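Probable acetolactate synthase isozyme III (Small subunit) (Nitrosomonas europaea ATCC 19718, PDB 2PC6) probably serves as the regulatory small subunit of its enzyme, with two ACT-like domains per chain and a second copy of itself as partner. Local coordinates at residues M3-S8 with G54-V59; E33-A38 with S46-V51; E87-K92 with L146-T151; K98-M103 with E120-E125. All coordinates share one frame; numbering follows the deposited sequence. Where two conformers were deposited one is given.

How the contacts relate
Contacts 1 and 2 belong to the N-terminal four-stranded sheet, contacts 3 and 4 to the second one, which has the same strand order. The two strand pairings, contacts 2 and 3, are buried and touch through S36 and T151; they rest on ladders of backbone bonds, to which contact 3 adds side-chain salt bridges. Contacts 1 and 4 are partly buried, lie farther from the centre of the chain, and set the start of a helix against a strand, largely by side chains packed round an H5 or Y122 ring. Contacts 1 and 2 share strand 45-54 and meet through R4 and E33; contact 4 meets contact 3 where strands 83-94 and 121-128 pair. All but contact 1 touch the second subunit.

Contact 1: M3-S8 with G54-V59; sequences MRHIIS and GPDEIV
The imidazole of H5 has the CG2 methyl of V59 over one face, 3.5 Å above the ring plane and displaced toward the rim. This is a CH-pi contact, with V59 CG2 3.8 Å from the ring centroid and 23° off the normal. Two oxygens come in obliquely near the far end of the ring: D56 OD1 lies 3.4 Å from H5 CE1, the carboxylate plane turned 74° from the ring, while G54 O stays 4.0 Å from H5 NE2. The strong polar partner of the histidine is elsewhere, since ND1 bonds D77 on strand 72-77. With CG anti to the carbonyl carbon (chi1 -63°), the H5 ring projects across to the first turn of the helix.

That helix, 56-68, is the connection in a beta-alpha-beta crossover of the ACT fold: it leads from strand 45-54 to strand 72-77 and passes over strand 3-12, which lies between them. P55 takes the N-cap position, and its carbonyl oxygen receives both I58 N and V59 N, in the first turn from which V59 points to the strand. Its other methyl, CG1, packs on I7 CD1 at 4.2 Å, farther along the same side of strand 3-12 as H5.

Just ahead of the helix the last rung between strands 3-12 and 45-54 is an antiparallel hydrogen-bonded pair, M3 with G54. G54 N bonds M3 O at 3.2 Å; the return bond, from M3 N to G54 O, is weak at 3.3 Å.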
loop_
_atom_site.group_PDB
_atom_site.type_symbol
_atom_site.label_atom_id
_atom_site.label_comp_id
_atom_site.label_asym_id
_atom_site.label_seq_id
_atom_site.Cartn_x
_atom_site.Cartn_y
_atom_site.Cartn_z
HETATM N N MSE A 3 -11.324 17.035 7.208
HETATM C CA MSE A 3 -9.918 16.687 7.413
HETATM C C MSE A 3 -9.698 15.165 7.401
HETATM O O MSE A 3 -10.640 14.374 7.543
HETATM C CB MSE A 3 -9.353 17.345 8.688
HETATM C CG MSE A 3 -7.842 17.719 8.642
HETATM SE SE MSE A 3 -7.435 19.648 8.410
HETATM C CE MSE A 3 -5.534 19.718 9.036
ATOM N N ARG A 4 -8.438 14.788 7.212
ATOM C CA ARG A 4 -7.986 13.406 7.075
ATOM C C ARG A 4 -8.025 12.588 8.360
ATOM O O ARG A 4 -7.418 12.961 9.356
ATOM C CB ARG A 4 -6.548 13.382 6.565
ATOM C CG ARG A 4 -6.392 13.602 5.091
ATOM C CD ARG A 4 -5.045 13.039 4.630
ATOM N NE ARG A 4 -4.775 13.404 3.235
ATOM N N HIS A 5 -8.723 11.456 8.309
ATOM C CA HIS A 5 -8.643 10.440 9.352
ATOM C C HIS A 5 -8.022 9.171 8.778
ATOM O O HIS A 5 -8.310 8.769 7.644
ATOM C CB HIS A 5 -10.024 10.150 9.904
ATOM C CG HIS A 5 -10.645 11.327 10.571
ATOM N ND1 HIS A 5 -10.843 11.393 11.933
ATOM C CD2 HIS A 5 -11.081 12.508 10.067
ATOM C CE1 HIS A 5 -11.384 12.559 12.236
ATOM N NE2 HIS A 5 -11.534 13.254 11.123
ATOM N N ILE A 6 -7.152 8.559 9.557
ATOM C CA ILE A 6 -6.480 7.339 9.146
ATOM C C ILE A 6 -7.166 6.333 10.010
ATOM O O ILE A 6 -6.955 6.323 11.209
ATOM C CB ILE A 6 -4.976 7.373 9.495
ATOM C CG1 ILE A 6 -4.260 8.551 8.792
ATOM C CG2 ILE A 6 -4.313 6.045 9.165
ATOM C CD1 ILE A 6 -2.898 8.896 9.352
ATOM N N ILE A 7 -8.068 5.570 9.412
ATOM C CA ILE A 7 -8.696 4.410 10.033
ATOM C C ILE A 7 -7.863 3.117 9.809
ATOM O O ILE A 7 -7.412 2.796 8.685
ATOM C CB ILE A 7 -10.137 4.241 9.549
ATOM C CG1 ILE A 7 -11.042 5.220 10.292
ATOM C CG2 ILE A 7 -10.632 2.893 9.870
ATOM C CD1 ILE A 7 -11.475 6.398 9.504
ATOM N N SER A 8 -7.671 2.405 10.916
ATOM C CA SER A 8 -6.921 1.178 10.987
ATOM C C SER A 8 -7.857 0.061 11.417
ATOM O O SER A 8 -8.589 0.193 12.408
ATOM C CB SER A 8 -5.895 1.336 12.084
ATOM O OG SER A 8 -4.633 0.896 11.646
ATOM N N GLY A 54 -13.329 13.875 5.900
ATOM C CA GLY A 54 -14.632 14.429 6.264
ATOM C C GLY A 54 -14.734 15.122 7.601
ATOM O O GLY A 54 -13.788 15.122 8.380
ATOM N N PRO A 55 -15.894 15.742 7.865
ATOM C CA PRO A 55 -16.191 16.253 9.197
ATOM C C PRO A 55 -16.330 15.098 10.165
ATOM O O PRO A 55 -16.683 13.998 9.748
ATOM C CB PRO A 55 -17.542 16.972 9.009
ATOM C CG PRO A 55 -18.135 16.386 7.796
ATOM C CD PRO A 55 -16.984 16.030 6.910
ATOM N N ASP A 56 -16.057 15.352 11.440
ATOM C CA ASP A 56 -16.050 14.298 12.461
ATOM C C ASP A 56 -17.266 13.391 12.471
ATOM O O ASP A 56 -17.122 12.168 12.591
ATOM C CB ASP A 56 -15.833 14.881 13.859
ATOM C CG ASP A 56 -14.406 14.705 14.345
ATOM O OD1 ASP A 56 -13.865 13.561 14.304
ATOM O OD2 ASP A 56 -13.817 15.720 14.766
ATOM N N GLU A 57 -18.449 14.004 12.354
ATOM C CA GLU A 57 -19.729 13.305 12.469
ATOM C C GLU A 57 -19.924 12.327 11.317
ATOM O O GLU A 57 -20.704 11.363 11.432
ATOM C CB GLU A 57 -20.911 14.299 12.560
ATOM N N ILE A 58 -19.240 12.571 10.197
ATOM C CA ILE A 58 -19.291 11.601 9.108
ATOM C C ILE A 58 -18.373 10.442 9.475
ATOM O O ILE A 58 -18.810 9.292 9.469
ATOM C CB ILE A 58 -19.053 12.225 7.685
ATOM C CG1 ILE A 58 -20.210 13.173 7.300
ATOM C CG2 ILE A 58 -18.995 11.142 6.603
ATOM N N VAL A 59 -17.141 10.735 9.872
ATOM C CA VAL A 59 -16.211 9.675 10.244
ATOM C C VAL A 59 -16.745 8.770 11.348
ATOM O O VAL A 59 -16.739 7.547 11.219
ATOM C CB VAL A 59 -14.787 10.214 10.587
ATOM C CG1 VAL A 59 -13.982 9.205 11.399
ATOM C CG2 VAL A 59 -14.038 10.591 9.329
#

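Contact 2: E33-A38 with S46-V51; sequences ESLSVA and SRMTLV
M48, a selenomethionine, reaches over L35 and V37 on one face of a beta hairpin, strands 34-39 and 45-54 of the N-terminal ACT sheet. Its CB lies 3.7 Å from S36 O, with V37 CG2 a little farther off, and CG comes next, 3.4 Å from the same S36 O. With CG anti to the backbone N (chi1 179°) the chain stays extended as far as SE, which touches L35 CD1 at 3.8 Å. There it bends (chi3 -57°), and the terminal CE settles on V37 CG2, also at 3.8 Å. L50 CD1 also meets L35 CD1, beside the selenium, and helix 17-28 packs on this patch through L18, V21 and F25.

S36, T49 and R47 point to the opposite face. The guanidinium of R47 runs away from the hairpin partner, to S8 of strand 3-12 and to E147 of the second subunit. L35, S36 and V37 also pair with a strand of that subunit, so the sheet carries on across the dimer interface.

The backbone ladder is antiparallel. Toward the turn R47 N bonds A38 O at 3.0 Å, with a weak return from A38 N to R47 O, and E33 N to V51 O finishes the other end at 2.8 Å. In the middle S36 and T49 exchange two bonds: S36 N meets T49 O almost straight (178°), while S36 O takes T49 N at 2.7 Å and the CA-H of M48 at 3.1 Å from CA.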
loop_
_atom_site.group_PDB
_atom_site.type_symbol
_atom_site.label_atom_id
_atom_site.label_comp_id
_atom_site.label_asym_id
_atom_site.label_seq_id
_atom_site.Cartn_x
_atom_site.Cartn_y
_atom_site.Cartn_z
ATOM N N GLU A 33 -9.705 7.994 0.332
ATOM C CA GLU A 33 -8.632 8.658 -0.363
ATOM C C GLU A 33 -7.672 7.596 -0.859
ATOM O O GLU A 33 -7.278 7.594 -2.030
ATOM C CB GLU A 33 -7.926 9.668 0.512
ATOM C CG GLU A 33 -7.275 10.718 -0.337
ATOM C CD GLU A 33 -6.322 11.586 0.431
ATOM O OE1 GLU A 33 -6.158 11.382 1.659
ATOM O OE2 GLU A 33 -5.721 12.486 -0.197
ATOM N N SER A 34 -7.334 6.678 0.045
ATOM C CA SER A 34 -6.340 5.648 -0.215
ATOM C C SER A 34 -6.592 4.431 0.701
ATOM O O SER A 34 -7.182 4.555 1.770
ATOM C CB SER A 34 -4.936 6.215 0.008
ATOM O OG SER A 34 -4.566 6.107 1.368
ATOM N N LEU A 35 -6.104 3.271 0.307
ATOM C CA LEU A 35 -6.396 2.083 1.052
ATOM C C LEU A 35 -5.251 1.065 0.936
ATOM O O LEU A 35 -4.905 0.675 -0.163
ATOM C CB LEU A 35 -7.704 1.460 0.531
ATOM C CG LEU A 35 -8.188 0.221 1.281
ATOM C CD1 LEU A 35 -9.697 0.169 1.370
ATOM C CD2 LEU A 35 -7.650 -1.060 0.621
ATOM N N SER A 36 -4.743 0.604 2.079
ATOM C CA SER A 36 -3.799 -0.495 2.183
ATOM C C SER A 36 -4.371 -1.651 2.969
ATOM O O SER A 36 -4.901 -1.455 4.053
ATOM C CB SER A 36 -2.596 -0.041 2.986
ATOM O OG SER A 36 -1.482 0.011 2.161
ATOM N N VAL A 37 -4.196 -2.866 2.474
ATOM C CA VAL A 37 -4.570 -4.047 3.230
ATOM C C VAL A 37 -3.579 -5.182 2.887
ATOM O O VAL A 37 -3.135 -5.293 1.761
ATOM C CB VAL A 37 -6.053 -4.428 2.934
ATOM C CG1 VAL A 37 -6.273 -4.712 1.451
ATOM C CG2 VAL A 37 -6.501 -5.610 3.763
ATOM N N ALA A 38 -3.193 -5.984 3.861
ATOM C CA ALA A 38 -2.308 -7.144 3.636
ATOM C C ALA A 38 -2.363 -7.998 4.886
ATOM O O ALA A 38 -2.809 -7.516 5.921
ATOM C CB ALA A 38 -0.850 -6.713 3.322
ATOM N N SER A 46 -6.261 -9.758 8.332
ATOM C CA SER A 46 -5.534 -8.742 7.583
ATOM C C SER A 46 -5.667 -7.402 8.261
ATOM O O SER A 46 -6.594 -7.182 9.024
ATOM C CB SER A 46 -6.073 -8.674 6.150
ATOM O OG SER A 46 -5.675 -9.824 5.399
ATOM N N ARG A 47 -4.732 -6.506 7.975
ATOM C CA ARG A 47 -4.692 -5.182 8.599
ATOM C C ARG A 47 -4.953 -4.171 7.512
ATOM O O ARG A 47 -4.287 -4.124 6.485
ATOM C CB ARG A 47 -3.323 -4.936 9.265
ATOM C CG ARG A 47 -3.037 -3.500 9.772
ATOM C CD ARG A 47 -3.652 -3.305 11.133
ATOM N NE ARG A 47 -3.422 -1.987 11.744
ATOM C CZ ARG A 47 -2.721 -1.785 12.863
ATOM N NH1 ARG A 47 -2.131 -2.794 13.488
ATOM N NH2 ARG A 47 -2.604 -0.571 13.363
HETATM N N MSE A 48 -5.966 -3.367 7.713
HETATM C CA MSE A 48 -6.273 -2.401 6.705
HETATM C C MSE A 48 -6.017 -1.042 7.260
HETATM O O MSE A 48 -6.385 -0.742 8.400
HETATM C CB MSE A 48 -7.719 -2.511 6.281
HETATM C CG MSE A 48 -8.117 -1.501 5.228
HETATM SE SE MSE A 48 -9.992 -1.808 4.626
HETATM C CE MSE A 48 -9.829 -3.712 4.003
ATOM N N THR A 49 -5.396 -0.222 6.431
ATOM C CA THR A 49 -5.259 1.169 6.730
ATOM C C THR A 49 -5.982 1.927 5.636
ATOM O O THR A 49 -5.616 1.850 4.470
ATOM C CB THR A 49 -3.784 1.600 6.782
ATOM O OG1 THR A 49 -3.073 0.736 7.680
ATOM C CG2 THR A 49 -3.696 2.999 7.261
ATOM N N LEU A 50 -6.982 2.677 6.044
ATOM C CA LEU A 50 -7.776 3.415 5.146
ATOM C C LEU A 50 -7.762 4.920 5.507
ATOM O O LEU A 50 -7.855 5.296 6.689
ATOM C CB LEU A 50 -9.175 2.860 5.297
ATOM C CG LEU A 50 -10.265 3.337 4.387
ATOM C CD1 LEU A 50 -11.338 2.313 4.546
ATOM C CD2 LEU A 50 -10.752 4.718 4.846
ATOM N N VAL A 51 -7.642 5.779 4.502
ATOM C CA VAL A 51 -7.682 7.208 4.741
ATOM C C VAL A 51 -8.972 7.745 4.166
ATOM O O VAL A 51 -9.289 7.494 3.008
ATOM C CB VAL A 51 -6.512 7.950 4.060
ATOM C CG1 VAL A 51 -6.700 9.451 4.174
ATOM C CG2 VAL A 51 -5.194 7.509 4.639
#

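Contact 3: E87-K92 with L146-T151; sequences ELMLVK and LEIART
K92 and E147 carry the main salt bridge between strands 83-94 and 145-157: the two side chains run next to each other in the same direction, and K92 NZ meets E147 OE2 at 2.8 Å, nearly in line with its C-O bond. At the other end of the pairing E87 and R150 form a second, looser bridge. Their carboxylate and guanidinium planes are 54° apart, the bond from R150 NH2 to E87 OE1 is weak, and the position of E87 OE2 beside NE is doubtful; R150 NH2 also holds D134 of helix 130-139.

Backbone bonds make these strands an antiparallel pair of the second ACT-like sheet, 145-157 being outermost within the chain. L90 and A149 exchange two short ones, with L90 N to A149 O at 2.6 Å. A classic beta bulge follows, where L146 and E147 both face K92: K92 O accepts L146 N at 2.7 Å and, weakly, E147 N. Beyond R150 the ladder is finished partly by a side chain, as T151 places OG1 between its own N and carbonyl carbon (chi1 57°) and takes L88 N at 3.0 Å, while T151 N bonds L88 O at 2.8 Å.

Apolar contacts occur on both faces: V91 CG1 meets I148 CG1 at 3.9 Å under helix 130-139, L90 CB meets A149 CB on the other.

In the second subunit, S157 O and G159 O also receive K92 NZ, and R47 and L163 N bind E147 OE1. So well satisfied a buried pair would probably keep its charges, and it ties this strand pairing to the dimer interface.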
loop_
_atom_site.group_PDB
_atom_site.type_symbol
_atom_site.label_atom_id
_atom_site.label_comp_id
_atom_site.label_asym_id
_atom_site.label_seq_id
_atom_site.Cartn_x
_atom_site.Cartn_y
_atom_site.Cartn_z
ATOM N N GLU A 87 4.432 5.879 3.672
ATOM C CA GLU A 87 3.903 5.450 2.418
ATOM C C GLU A 87 5.060 5.150 1.505
ATOM O O GLU A 87 6.138 5.744 1.645
ATOM C CB GLU A 87 3.080 6.579 1.845
ATOM C CG GLU A 87 2.180 6.131 0.697
ATOM C CD GLU A 87 1.243 7.260 0.273
ATOM O OE1 GLU A 87 1.275 8.360 0.936
ATOM O OE2 GLU A 87 0.480 7.039 -0.710
ATOM N N LEU A 88 4.847 4.231 0.578
ATOM C CA LEU A 88 5.819 4.008 -0.490
ATOM C C LEU A 88 5.275 4.450 -1.847
ATOM O O LEU A 88 4.104 4.282 -2.166
ATOM C CB LEU A 88 6.287 2.540 -0.523
ATOM C CG LEU A 88 7.350 2.163 -1.582
ATOM C CD1 LEU A 88 8.285 1.102 -1.062
ATOM C CD2 LEU A 88 6.622 1.604 -2.738
HETATM N N MSE A 89 6.142 5.001 -2.657
HETATM C CA MSE A 89 5.764 5.475 -3.954
HETATM C C MSE A 89 6.844 5.172 -4.982
HETATM O O MSE A 89 8.047 5.315 -4.732
HETATM C CB MSE A 89 5.497 6.960 -3.865
HETATM C CG MSE A 89 5.348 7.635 -5.167
HETATM SE SE MSE A 89 4.788 9.522 -4.889
HETATM C CE MSE A 89 6.467 10.232 -4.169
ATOM N N LEU A 90 6.373 4.777 -6.149
ATOM C CA LEU A 90 7.160 4.598 -7.348
ATOM C C LEU A 90 6.728 5.632 -8.418
ATOM O O LEU A 90 5.566 5.632 -8.878
ATOM C CB LEU A 90 6.906 3.188 -7.881
ATOM C CG LEU A 90 7.940 2.069 -7.756
ATOM C CD1 LEU A 90 8.751 2.075 -6.471
ATOM C CD2 LEU A 90 7.255 0.740 -7.963
ATOM N N VAL A 91 7.679 6.469 -8.834
ATOM C CA VAL A 91 7.446 7.533 -9.793
ATOM C C VAL A 91 8.319 7.295 -11.010
ATOM O O VAL A 91 9.571 7.340 -10.910
ATOM C CB VAL A 91 7.908 8.868 -9.205
ATOM C CG1 VAL A 91 7.489 9.973 -10.093
ATOM C CG2 VAL A 91 7.307 9.043 -7.869
ATOM N N LYS A 92 7.697 7.062 -12.164
ATOM C CA LYS A 92 8.491 6.904 -13.392
ATOM C C LYS A 92 8.522 8.233 -14.127
ATOM O O LYS A 92 7.478 8.787 -14.415
ATOM C CB LYS A 92 7.933 5.774 -14.266
ATOM C CG LYS A 92 8.504 5.699 -15.655
ATOM C CD LYS A 92 7.770 4.645 -16.528
ATOM C CE LYS A 92 7.892 3.266 -15.882
ATOM N NZ LYS A 92 7.104 2.233 -16.601
ATOM N N LEU A 146 5.820 10.244 -15.958
ATOM C CA LEU A 146 5.161 9.313 -16.894
ATOM C C LEU A 146 4.006 8.529 -16.272
ATOM O O LEU A 146 2.945 8.384 -16.894
ATOM C CB LEU A 146 6.156 8.355 -17.535
ATOM C CG LEU A 146 7.250 8.994 -18.375
ATOM C CD1 LEU A 146 8.345 7.983 -18.610
ATOM C CD2 LEU A 146 6.637 9.449 -19.685
ATOM N N GLU A 147 4.227 8.003 -15.065
ATOM C CA GLU A 147 3.163 7.375 -14.240
ATOM C C GLU A 147 3.709 7.217 -12.811
ATOM O O GLU A 147 4.895 7.389 -12.575
ATOM C CB GLU A 147 2.720 6.018 -14.809
ATOM C CG GLU A 147 3.876 5.064 -14.901
ATOM C CD GLU A 147 3.537 3.716 -15.504
ATOM O OE1 GLU A 147 2.350 3.373 -15.679
ATOM O OE2 GLU A 147 4.499 2.978 -15.819
ATOM N N ILE A 148 2.838 6.866 -11.889
ATOM C CA ILE A 148 3.123 6.833 -10.456
ATOM C C ILE A 148 2.335 5.679 -9.826
ATOM O O ILE A 148 1.170 5.483 -10.157
ATOM C CB ILE A 148 2.629 8.147 -9.809
ATOM C CG1 ILE A 148 3.685 9.227 -9.933
ATOM C CG2 ILE A 148 2.206 7.972 -8.333
ATOM C CD1 ILE A 148 3.149 10.542 -9.299
ATOM N N ALA A 149 2.982 4.919 -8.941
ATOM C CA ALA A 149 2.325 3.884 -8.161
ATOM C C ALA A 149 2.747 4.056 -6.719
ATOM O O ALA A 149 3.926 4.015 -6.357
ATOM C CB ALA A 149 2.635 2.517 -8.668
ATOM N N ARG A 150 1.719 4.228 -5.913
ATOM C CA ARG A 150 1.792 4.823 -4.625
ATOM C C ARG A 150 0.911 3.944 -3.786
ATOM O O ARG A 150 -0.248 3.703 -4.141
ATOM C CB ARG A 150 1.248 6.235 -4.760
ATOM C CG ARG A 150 0.967 6.947 -3.484
ATOM C CD ARG A 150 0.627 8.391 -3.754
ATOM N NE ARG A 150 0.656 9.123 -2.500
ATOM C CZ ARG A 150 0.870 10.433 -2.406
ATOM N NH1 ARG A 150 1.074 11.151 -3.506
ATOM N NH2 ARG A 150 0.909 11.025 -1.213
ATOM N N THR A 151 1.478 3.433 -2.690
ATOM C CA THR A 151 0.912 2.286 -1.958
ATOM C C THR A 151 -0.195 2.650 -1.009
ATOM O O THR A 151 -0.814 1.737 -0.434
ATOM C CB THR A 151 1.908 1.549 -1.023
ATOM O OG1 THR A 151 2.462 2.475 -0.067
ATOM C CG2 THR A 151 2.964 0.868 -1.792
#

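Contact 4: K98-M103 with E120-E125; sequences KDREEM and ELYTIE
R100 NH1, which hangs 3.9 Å from Y122 CE1, is gripped by two backbone carbonyls outside the pairing, A95 O and T118 O. The amides of E120 and L121 lie close by, E120 N at 3.8 Å from R100 NH1, but as donors they turn to T118 instead, bonding its OG1. T118 thus holds both the arginine and the start of strand 121-128.

A bend at chi3 (109°) swings the guanidinium of R100 back over the tyrosine. The two flat groups are inclined by 30° to each other, and Y122 OH lies 3.9 Å above the middle of the guanidinium plane, so it is the hydroxyl end of the side chain, with CE1 beside it, that occupies this face.

Along the ring edge the helix contributes backbone and CB atoms. R100 O lies in the plane of the Y122 ring, 3.6 Å from CE2, and M103 CB is in plane as well, 3.7 Å from CD2. The ring therefore slots edge-on against the first turns of the helix, with the arginine folded round its tip. Beyond the CB the selenomethionine M103 bends away from the strand. I124, two residues on and on the same side as Y122, brings CD1 to 4.1 Å from M103 O.

Helix 98-109 and strand 121-128 run in nearly the same direction here, 11° apart with their axes 9.8 Å from each other. The helix links strand 83-94 to strand 113-118 in a beta-alpha-beta crossover of the second ACT-like domain, and strand 121-128 is the one it passes over, lying between those two in the sheet.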
loop_
_atom_site.group_PDB
_atom_site.type_symbol
_atom_site.label_atom_id
_atom_site.label_comp_id
_atom_site.label_asym_id
_atom_site.label_seq_id
_atom_site.Cartn_x
_atom_site.Cartn_y
_atom_site.Cartn_z
ATOM N N LYS A 98 19.650 17.579 -19.472
ATOM C CA LYS A 98 19.910 18.157 -18.171
ATOM C C LYS A 98 18.901 17.656 -17.126
ATOM O O LYS A 98 19.158 17.729 -15.932
ATOM C CB LYS A 98 20.066 19.701 -18.231
ATOM C CG LYS A 98 18.871 20.524 -18.753
ATOM N N ASP A 99 17.777 17.097 -17.569
ATOM C CA ASP A 99 16.787 16.642 -16.604
ATOM C C ASP A 99 17.218 15.368 -15.929
ATOM O O ASP A 99 16.709 15.030 -14.864
ATOM C CB ASP A 99 15.426 16.475 -17.245
ATOM C CG ASP A 99 14.705 17.774 -17.361
ATOM O OD1 ASP A 99 15.027 18.676 -16.561
ATOM O OD2 ASP A 99 13.819 17.898 -18.241
ATOM N N ARG A 100 18.185 14.690 -16.543
ATOM C CA ARG A 100 18.809 13.547 -15.917
ATOM C C ARG A 100 19.531 13.942 -14.645
ATOM O O ARG A 100 19.411 13.253 -13.654
ATOM C CB ARG A 100 19.767 12.850 -16.868
ATOM C CG ARG A 100 19.091 11.748 -17.581
ATOM C CD ARG A 100 19.963 11.078 -18.606
ATOM N NE ARG A 100 20.383 9.710 -18.240
ATOM C CZ ARG A 100 19.579 8.657 -18.051
ATOM N NH1 ARG A 100 18.236 8.743 -18.128
ATOM N NH2 ARG A 100 20.131 7.490 -17.788
ATOM N N GLU A 101 20.245 15.060 -14.669
ATOM C CA GLU A 101 20.948 15.515 -13.494
ATOM C C GLU A 101 19.910 15.990 -12.454
ATOM O O GLU A 101 20.027 15.660 -11.260
ATOM C CB GLU A 101 21.956 16.627 -13.838
ATOM C CG GLU A 101 23.466 16.235 -13.881
ATOM C CD GLU A 101 24.061 16.054 -15.337
ATOM O OE1 GLU A 101 23.241 16.080 -16.320
ATOM O OE2 GLU A 101 25.330 15.858 -15.476
ATOM N N GLU A 102 18.899 16.734 -12.915
ATOM C CA GLU A 102 17.888 17.294 -12.044
ATOM C C GLU A 102 17.123 16.219 -11.266
ATOM O O GLU A 102 16.980 16.321 -10.043
ATOM C CB GLU A 102 16.922 18.192 -12.835
ATOM C CG GLU A 102 15.725 18.782 -11.980
ATOM C CD GLU A 102 16.159 19.744 -10.840
ATOM O OE1 GLU A 102 17.297 20.255 -10.864
ATOM O OE2 GLU A 102 15.353 20.022 -9.931
HETATM N N MSE A 103 16.645 15.194 -11.985
HETATM C CA MSE A 103 15.924 14.052 -11.412
HETATM C C MSE A 103 16.798 13.291 -10.468
HETATM O O MSE A 103 16.320 12.839 -9.436
HETATM C CB MSE A 103 15.416 13.089 -12.485
HETATM C CG MSE A 103 14.315 13.618 -13.356
HETATM SE SE MSE A 103 12.715 14.164 -12.360
HETATM C CE MSE A 103 13.162 16.045 -11.962
ATOM N N GLU A 120 16.549 7.331 -21.231
ATOM C CA GLU A 120 15.570 8.401 -21.301
ATOM C C GLU A 120 14.633 8.407 -20.114
ATOM O O GLU A 120 13.778 9.284 -19.995
ATOM C CB GLU A 120 14.743 8.258 -22.572
ATOM C CG GLU A 120 15.510 8.504 -23.886
ATOM C CD GLU A 120 16.300 7.285 -24.399
ATOM O OE1 GLU A 120 15.932 6.148 -24.031
ATOM O OE2 GLU A 120 17.285 7.471 -25.181
ATOM N N LEU A 121 14.750 7.416 -19.238
ATOM C CA LEU A 121 13.894 7.416 -18.042
ATOM C C LEU A 121 14.502 6.917 -16.720
ATOM O O LEU A 121 15.531 6.242 -16.705
ATOM C CB LEU A 121 12.560 6.744 -18.352
ATOM C CG LEU A 121 12.370 5.246 -18.364
ATOM C CD1 LEU A 121 12.379 4.642 -16.930
ATOM C CD2 LEU A 121 11.016 4.962 -19.037
ATOM N N TYR A 122 13.858 7.272 -15.612
ATOM C CA TYR A 122 14.186 6.708 -14.315
ATOM C C TYR A 122 12.904 6.262 -13.648
ATOM O O TYR A 122 11.859 6.943 -13.785
ATOM C CB TYR A 122 14.770 7.770 -13.409
ATOM C CG TYR A 122 16.157 8.292 -13.712
ATOM C CD1 TYR A 122 17.168 7.458 -14.166
ATOM C CD2 TYR A 122 16.466 9.622 -13.453
ATOM C CE1 TYR A 122 18.425 7.939 -14.359
ATOM C CE2 TYR A 122 17.704 10.111 -13.654
ATOM C CZ TYR A 122 18.681 9.270 -14.113
ATOM O OH TYR A 122 19.931 9.768 -14.305
ATOM N N THR A 123 12.970 5.167 -12.888
ATOM C CA THR A 123 11.912 4.915 -11.949
ATOM C C THR A 123 12.459 5.112 -10.568
ATOM O O THR A 123 13.419 4.444 -10.193
ATOM C CB THR A 123 11.304 3.561 -12.109
ATOM O OG1 THR A 123 10.689 3.525 -13.382
ATOM C CG2 THR A 123 10.183 3.357 -11.095
ATOM N N ILE A 124 11.864 6.051 -9.827
ATOM C CA ILE A 124 12.351 6.438 -8.480
ATOM C C ILE A 124 11.488 5.879 -7.358
ATOM O O ILE A 124 10.276 5.980 -7.407
ATOM C CB ILE A 124 12.425 7.980 -8.357
ATOM C CG1 ILE A 124 13.330 8.539 -9.478
ATOM C CG2 ILE A 124 12.976 8.383 -6.999
ATOM C CD1 ILE A 124 13.293 10.058 -9.674
ATOM N N GLU A 125 12.123 5.298 -6.341
ATOM C CA GLU A 125 11.410 4.756 -5.204
ATOM C C GLU A 125 11.536 5.701 -4.011
ATOM O O GLU A 125 12.646 6.052 -3.615
ATOM C CB GLU A 125 12.022 3.429 -4.869
ATOM C CG GLU A 125 11.377 2.704 -3.719
ATOM C CD GLU A 125 12.397 1.849 -2.970
ATOM O OE1 GLU A 125 12.958 0.833 -3.499
ATOM O OE2 GLU A 125 12.658 2.221 -1.809
#